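Long-range contacts in probable conserved lipoprotein LpqI (Mycobacterium tuberculosis H37Rv, PDB 6GFV), which cleaves terminal beta-1,4-linked N-acetylglucosamine from peptidoglycan fragments as a family 3 beta-N-acetylglucosaminidase and so takes part in cell-wall recycling: residues G71-A76 with R332-K337; S91-T96 with R117-Q122. All blocks are in the same frame, centred on the assembly; numbering follows the deposited sequence.

Contact 1. Residues G71-A76 with R332-K337; sequences GPLPLA and RVATMK
L73-L75, the extended end of the loop after helix 62-69, and A76, which begins strand 76-83, pass beside the last turns of helix 323-337, and the two backbones are nearest at P74 and K337, whose CA atoms are 6.5 Å apart. K337 does most of the touching. Its CG lies beside the backbone N and anti to the carbonyl carbon (chi1 -79°), and from there the extended chain runs along the loop. K337 CD passes 3.2 Å from P74 O, K337 CE lies 3.8 Å from A76 N, and A76 CB meets K337 CE at 4.0 Å. On the preceding turn of the helix the contact is apolar: one branch of L73 packs there, L73 CD1 resting 3.6 Å from A334 CB. At the tip of the lysine a water accepts a weak bond from K337 NZ and donates to L73 O, 3.0 Å away, and more weakly to G71 O. The stronger partners of NZ lie elsewhere, in G46 O and the Q24 side chain. The contact thus joins the C-terminal helix of the TIM-barrel domain to the entry of a barrel strand, away from the substrate site. Its chemistry implies that the lysine acts through its methylenes against the loop, while its ammonium is held by G46 O, the Q24 side-chain oxygen and, weakly, a water, and is probably stabilised as a charge.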
loop_
_atom_site.group_PDB
_atom_site.type_symbol
_atom_site.label_atom_id
_atom_site.label_comp_id
_atom_site.label_asym_id
_atom_site.label_seq_id
_atom_site.Cartn_x
_atom_site.Cartn_y
_atom_site.Cartn_z
ATOM N N GLY A 71 2.906 -19.856 3.040
ATOM C CA GLY A 71 2.930 -19.842 4.495
ATOM C C GLY A 71 3.810 -18.754 5.095
ATOM O O GLY A 71 4.516 -18.058 4.369
ATOM N N PRO A 72 3.776 -18.606 6.432
ATOM C CA PRO A 72 2.995 -19.404 7.379
ATOM C C PRO A 72 1.629 -18.802 7.629
ATOM O O PRO A 72 0.893 -19.279 8.487
ATOM C CB PRO A 72 3.835 -19.337 8.649
ATOM C CG PRO A 72 4.357 -17.956 8.611
ATOM C CD PRO A 72 4.609 -17.625 7.146
ATOM N N LEU A 73 1.326 -17.732 6.903
ATOM C CA LEU A 73 0.037 -17.068 6.983
ATOM C C LEU A 73 -0.467 -16.870 5.563
ATOM O O LEU A 73 0.272 -17.105 4.614
ATOM C CB LEU A 73 0.148 -15.736 7.738
ATOM C CG LEU A 73 0.329 -15.794 9.262
ATOM C CD1 LEU A 73 0.430 -14.404 9.789
ATOM C CD2 LEU A 73 -0.806 -16.540 9.969
ATOM N N PRO A 74 -1.739 -16.481 5.409
ATOM C CA PRO A 74 -2.274 -16.359 4.057
ATOM C C PRO A 74 -1.559 -15.313 3.203
ATOM O O PRO A 74 -1.246 -14.224 3.663
ATOM C CB PRO A 74 -3.728 -15.964 4.303
ATOM C CG PRO A 74 -4.033 -16.514 5.658
ATOM C CD PRO A 74 -2.793 -16.373 6.433
ATOM N N LEU A 75 -1.273 -15.675 1.965
ATOM C CA LEU A 75 -0.700 -14.755 0.991
ATOM C C LEU A 75 -1.527 -13.472 0.869
ATOM O O LEU A 75 -2.751 -13.543 0.792
ATOM C CB LEU A 75 -0.621 -15.442 -0.372
ATOM C CG LEU A 75 0.097 -14.714 -1.511
ATOM C CD1 LEU A 75 1.609 -14.729 -1.307
ATOM C CD2 LEU A 75 -0.279 -15.291 -2.863
ATOM N N ALA A 76 -0.878 -12.305 0.847
ATOM C CA ALA A 76 -1.596 -11.052 0.573
ATOM C C ALA A 76 -1.827 -10.869 -0.937
ATOM O O ALA A 76 -0.929 -11.112 -1.728
ATOM C CB ALA A 76 -0.827 -9.837 1.138
ATOM N N ARG A 332 3.699 -6.651 12.271
ATOM C CA ARG A 332 2.656 -5.812 11.701
ATOM C C ARG A 332 1.977 -6.494 10.520
ATOM O O ARG A 332 0.769 -6.390 10.343
ATOM C CB ARG A 332 3.232 -4.460 11.271
ATOM C CG ARG A 332 3.509 -3.533 12.417
ATOM C CD ARG A 332 3.640 -2.109 11.948
ATOM N NE ARG A 332 4.131 -1.242 13.012
ATOM C CZ ARG A 332 5.401 -0.877 13.144
ATOM N NH1 ARG A 332 6.300 -1.287 12.273
ATOM N NH2 ARG A 332 5.767 -0.080 14.136
ATOM N N VAL A 333 2.747 -7.216 9.717
ATOM C CA VAL A 333 2.144 -7.817 8.545
ATOM C C VAL A 333 1.345 -9.065 8.956
ATOM O O VAL A 333 0.277 -9.314 8.408
ATOM C CB VAL A 333 3.196 -8.118 7.442
ATOM C CG1 VAL A 333 3.941 -6.843 7.079
ATOM C CG2 VAL A 333 4.165 -9.163 7.863
ATOM N N ALA A 334 1.805 -9.798 9.969
ATOM C CA ALA A 334 1.012 -10.914 10.477
ATOM C C ALA A 334 -0.356 -10.433 10.971
ATOM O O ALA A 334 -1.379 -11.060 10.695
ATOM C CB ALA A 334 1.759 -11.649 11.593
ATOM N N THR A 335 -0.358 -9.320 11.693
ATOM C CA THR A 335 -1.563 -8.729 12.255
ATOM C C THR A 335 -2.498 -8.313 11.131
ATOM O O THR A 335 -3.698 -8.531 11.197
ATOM C CB THR A 335 -1.235 -7.478 13.159
ATOM O OG1 THR A 335 -0.374 -7.851 14.236
ATOM C CG2 THR A 335 -2.487 -6.869 13.728
ATOM N N MET A 336 -1.926 -7.718 10.093
ATOM C CA MET A 336 -2.671 -7.334 8.899
ATOM C C MET A 336 -3.315 -8.550 8.227
ATOM O O MET A 336 -4.479 -8.511 7.857
ATOM C CB MET A 336 -1.747 -6.605 7.908
ATOM C CG MET A 336 -2.354 -6.308 6.543
ATOM S SD MET A 336 -1.199 -5.589 5.365
ATOM C CE MET A 336 -0.371 -7.063 4.773
ATOM N N LYS A 337 -2.555 -9.630 8.092
ATOM C CA LYS A 337 -3.029 -10.814 7.371
ATOM C C LYS A 337 -4.077 -11.590 8.154
ATOM O O LYS A 337 -4.949 -12.199 7.565
ATOM C CB LYS A 337 -1.862 -11.735 7.015
ATOM C CG LYS A 337 -1.080 -11.275 5.801
ATOM C CD LYS A 337 0.135 -12.122 5.568
ATOM C CE LYS A 337 0.815 -11.767 4.258
ATOM N NZ LYS A 337 1.848 -12.748 3.927
HETATM O O HOH W 1 2.486 -15.612 3.299
#

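Contact 2. Residues S91-T96 with R117-Q122; sequences SLIGGT and RDRGRQ
I93, G95, R119 and Q122 make a partly buried loop-to-helix contact at the periphery of the TIM-barrel domain, where the loop after strand 86-87 folds over helix 109-126. The segments come closest at I93 and Q122, with CA atoms 6.0 Å apart. I93 points into the helix and lies roughly perpendicular to the R119 side chain: its CD1 sits 3.7 Å above one face of the guanidinium, displaced from the centre of the group, while I93 CG2 packs against Q122 CB at 3.8 Å. To reach this face CG1 takes the crowded position between the backbone N and the carbonyl carbon (chi1 66°). T96 O lies over the opposite face, 3.5 Å from R119 NH2. G95 O thus holds the group at its edge, I93 CD1 and T96 O flank its faces, and E81 adds a salt bridge to NH2; E81 follows D80, which by similarity binds substrate. The amide of Q122 lies along the backbone of I93, with Q122 OE1 3.4 Å from I93 CA, and NE2 donates to D118 OD2 from above the carboxylate plane. A water donates to I93 O and accepts a weak bond from R119 NH1. The loop is clasped end-on at G95, whose carbonyl oxygen lies in the guanidinium plane and accepts from R119 NH1 at 2.9 Å (N-H...O 150°) and from R119 NH2 at 3.0 Å (142°).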
loop_
_atom_site.group_PDB
_atom_site.type_symbol
_atom_site.label_atom_id
_atom_site.label_comp_id
_atom_site.label_asym_id
_atom_site.label_seq_id
_atom_site.Cartn_x
_atom_site.Cartn_y
_atom_site.Cartn_z
ATOM N N SER A 91 -13.561 -5.035 -15.562
ATOM C CA SER A 91 -14.172 -6.068 -16.397
ATOM C C SER A 91 -14.911 -7.109 -15.561
ATOM O O SER A 91 -15.733 -7.858 -16.082
ATOM C CB SER A 91 -13.111 -6.759 -17.249
ATOM O OG SER A 91 -12.326 -7.632 -16.454
ATOM N N LEU A 92 -14.620 -7.147 -14.265
ATOM C CA LEU A 92 -15.099 -8.219 -13.401
ATOM C C LEU A 92 -16.061 -7.804 -12.303
ATOM O O LEU A 92 -16.841 -8.628 -11.846
ATOM C CB LEU A 92 -13.921 -8.929 -12.729
ATOM C CG LEU A 92 -12.853 -9.575 -13.600
ATOM C CD1 LEU A 92 -11.879 -10.324 -12.714
ATOM C CD2 LEU A 92 -13.470 -10.492 -14.630
ATOM N N ILE A 93 -15.990 -6.556 -11.847
ATOM C CA ILE A 93 -16.809 -6.154 -10.705
ATOM C C ILE A 93 -17.796 -5.035 -11.037
ATOM O O ILE A 93 -18.170 -4.251 -10.177
ATOM C CB ILE A 93 -15.934 -5.734 -9.498
ATOM C CG1 ILE A 93 -15.123 -4.469 -9.781
ATOM C CG2 ILE A 93 -15.003 -6.855 -9.105
ATOM C CD1 ILE A 93 -14.335 -3.971 -8.574
ATOM N N GLY A 94 -18.219 -4.982 -12.294
ATOM C CA GLY A 94 -19.304 -4.112 -12.699
ATOM C C GLY A 94 -18.902 -2.789 -13.318
ATOM O O GLY A 94 -19.668 -1.827 -13.268
ATOM N N GLY A 95 -17.711 -2.727 -13.898
ATOM C CA GLY A 95 -17.251 -1.517 -14.562
ATOM C C GLY A 95 -16.415 -0.558 -13.724
ATOM O O GLY A 95 -16.146 -0.804 -12.552
ATOM N N THR A 96 -15.989 0.544 -14.345
ATOM C CA THR A 96 -15.191 1.550 -13.649
ATOM C C THR A 96 -15.997 2.253 -12.573
ATOM O O THR A 96 -15.471 2.629 -11.530
ATOM C CB THR A 96 -14.660 2.638 -14.601
ATOM O OG1 THR A 96 -15.768 3.268 -15.241
ATOM C CG2 THR A 96 -13.740 2.063 -15.657
ATOM N N ARG A 117 -18.753 -0.937 -0.434
ATOM C CA ARG A 117 -19.007 -2.234 0.182
ATOM C C ARG A 117 -19.354 -3.290 -0.872
ATOM O O ARG A 117 -18.867 -4.413 -0.811
ATOM C CB ARG A 117 -20.121 -2.136 1.222
ATOM C CG ARG A 117 -20.489 -3.470 1.866
ATOM C CD ARG A 117 -21.470 -3.310 3.030
ATOM N NE ARG A 117 -22.764 -2.748 2.633
ATOM C CZ ARG A 117 -23.143 -1.494 2.865
ATOM N NH1 ARG A 117 -22.326 -0.647 3.487
ATOM N NH2 ARG A 117 -24.331 -1.081 2.468
ATOM N N ASP A 118 -20.183 -2.925 -1.839
ATOM C CA ASP A 118 -20.531 -3.858 -2.908
ATOM C C ASP A 118 -19.323 -4.272 -3.758
ATOM O O ASP A 118 -19.075 -5.459 -3.959
ATOM C CB ASP A 118 -21.596 -3.257 -3.815
ATOM C CG ASP A 118 -22.077 -4.242 -4.853
ATOM O OD1 ASP A 118 -22.796 -5.185 -4.478
ATOM O OD2 ASP A 118 -21.701 -4.092 -6.021
ATOM N N ARG A 119 -18.599 -3.282 -4.271
ATOM C CA ARG A 119 -17.359 -3.521 -5.011
ATOM C C ARG A 119 -16.349 -4.323 -4.181
ATOM O O ARG A 119 -15.679 -5.215 -4.697
ATOM C CB ARG A 119 -16.743 -2.188 -5.471
ATOM C CG ARG A 119 -17.523 -1.476 -6.619
ATOM C CD ARG A 119 -16.951 -0.097 -7.024
ATOM N NE ARG A 119 -15.788 -0.190 -7.899
ATOM C CZ ARG A 119 -15.842 -0.354 -9.218
ATOM N NH1 ARG A 119 -17.013 -0.428 -9.834
ATOM N NH2 ARG A 119 -14.719 -0.443 -9.925
ATOM N N GLY A 120 -16.258 -4.022 -2.889
ATOM C CA GLY A 120 -15.353 -4.736 -1.996
ATOM C C GLY A 120 -15.748 -6.195 -1.819
ATOM O O GLY A 120 -14.898 -7.083 -1.730
ATOM N N ARG A 121 -17.053 -6.429 -1.754
ATOM C CA ARG A 121 -17.608 -7.767 -1.642
ATOM C C ARG A 121 -17.235 -8.640 -2.848
ATOM O O ARG A 121 -16.845 -9.789 -2.695
ATOM C CB ARG A 121 -19.123 -7.671 -1.506
ATOM C CG ARG A 121 -19.780 -8.837 -0.816
ATOM C CD ARG A 121 -21.293 -8.776 -0.976
ATOM N NE ARG A 121 -21.912 -7.851 -0.038
ATOM C CZ ARG A 121 -22.662 -6.805 -0.377
ATOM N NH1 ARG A 121 -22.913 -6.531 -1.650
ATOM N NH2 ARG A 121 -23.174 -6.034 0.572
ATOM N N GLN A 122 -17.366 -8.074 -4.045
ATOM C CA GLN A 122 -17.001 -8.753 -5.287
ATOM C C GLN A 122 -15.489 -9.012 -5.372
ATOM O O GLN A 122 -15.055 -10.052 -5.858
ATOM C CB GLN A 122 -17.478 -7.933 -6.491
ATOM C CG GLN A 122 -19.016 -7.805 -6.570
ATOM C CD GLN A 122 -19.486 -7.121 -7.839
ATOM O OE1 GLN A 122 -19.286 -7.625 -8.936
ATOM N NE2 GLN A 122 -20.090 -5.956 -7.694
HETATM O O HOH W 2 -18.618 -9.949 -9.393
HETATM O O HOH W 3 -19.417 -1.945 -9.425
#

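Both contacts set a loop against a helix within the single TIM-barrel domain. They share no segment, though both reach strand 76-83, contact 1 at its start and contact 2 through E81; their centres are 24 Å apart and their nearest atoms about 14 Å apart. Contact 1 is the more buried, joining segments 256 residues apart at their closest ends. Contact 2 is local, its segments 21 residues apart at their closest ends, and lies at the partly exposed periphery. Each uses a long basic side chain differently: in 332-337 the lysine lends mainly its aliphatic stem and finds its stronger polar partners elsewhere, whereas in 117-122 the arginine binds the facing loop directly. Water joins the segments in both.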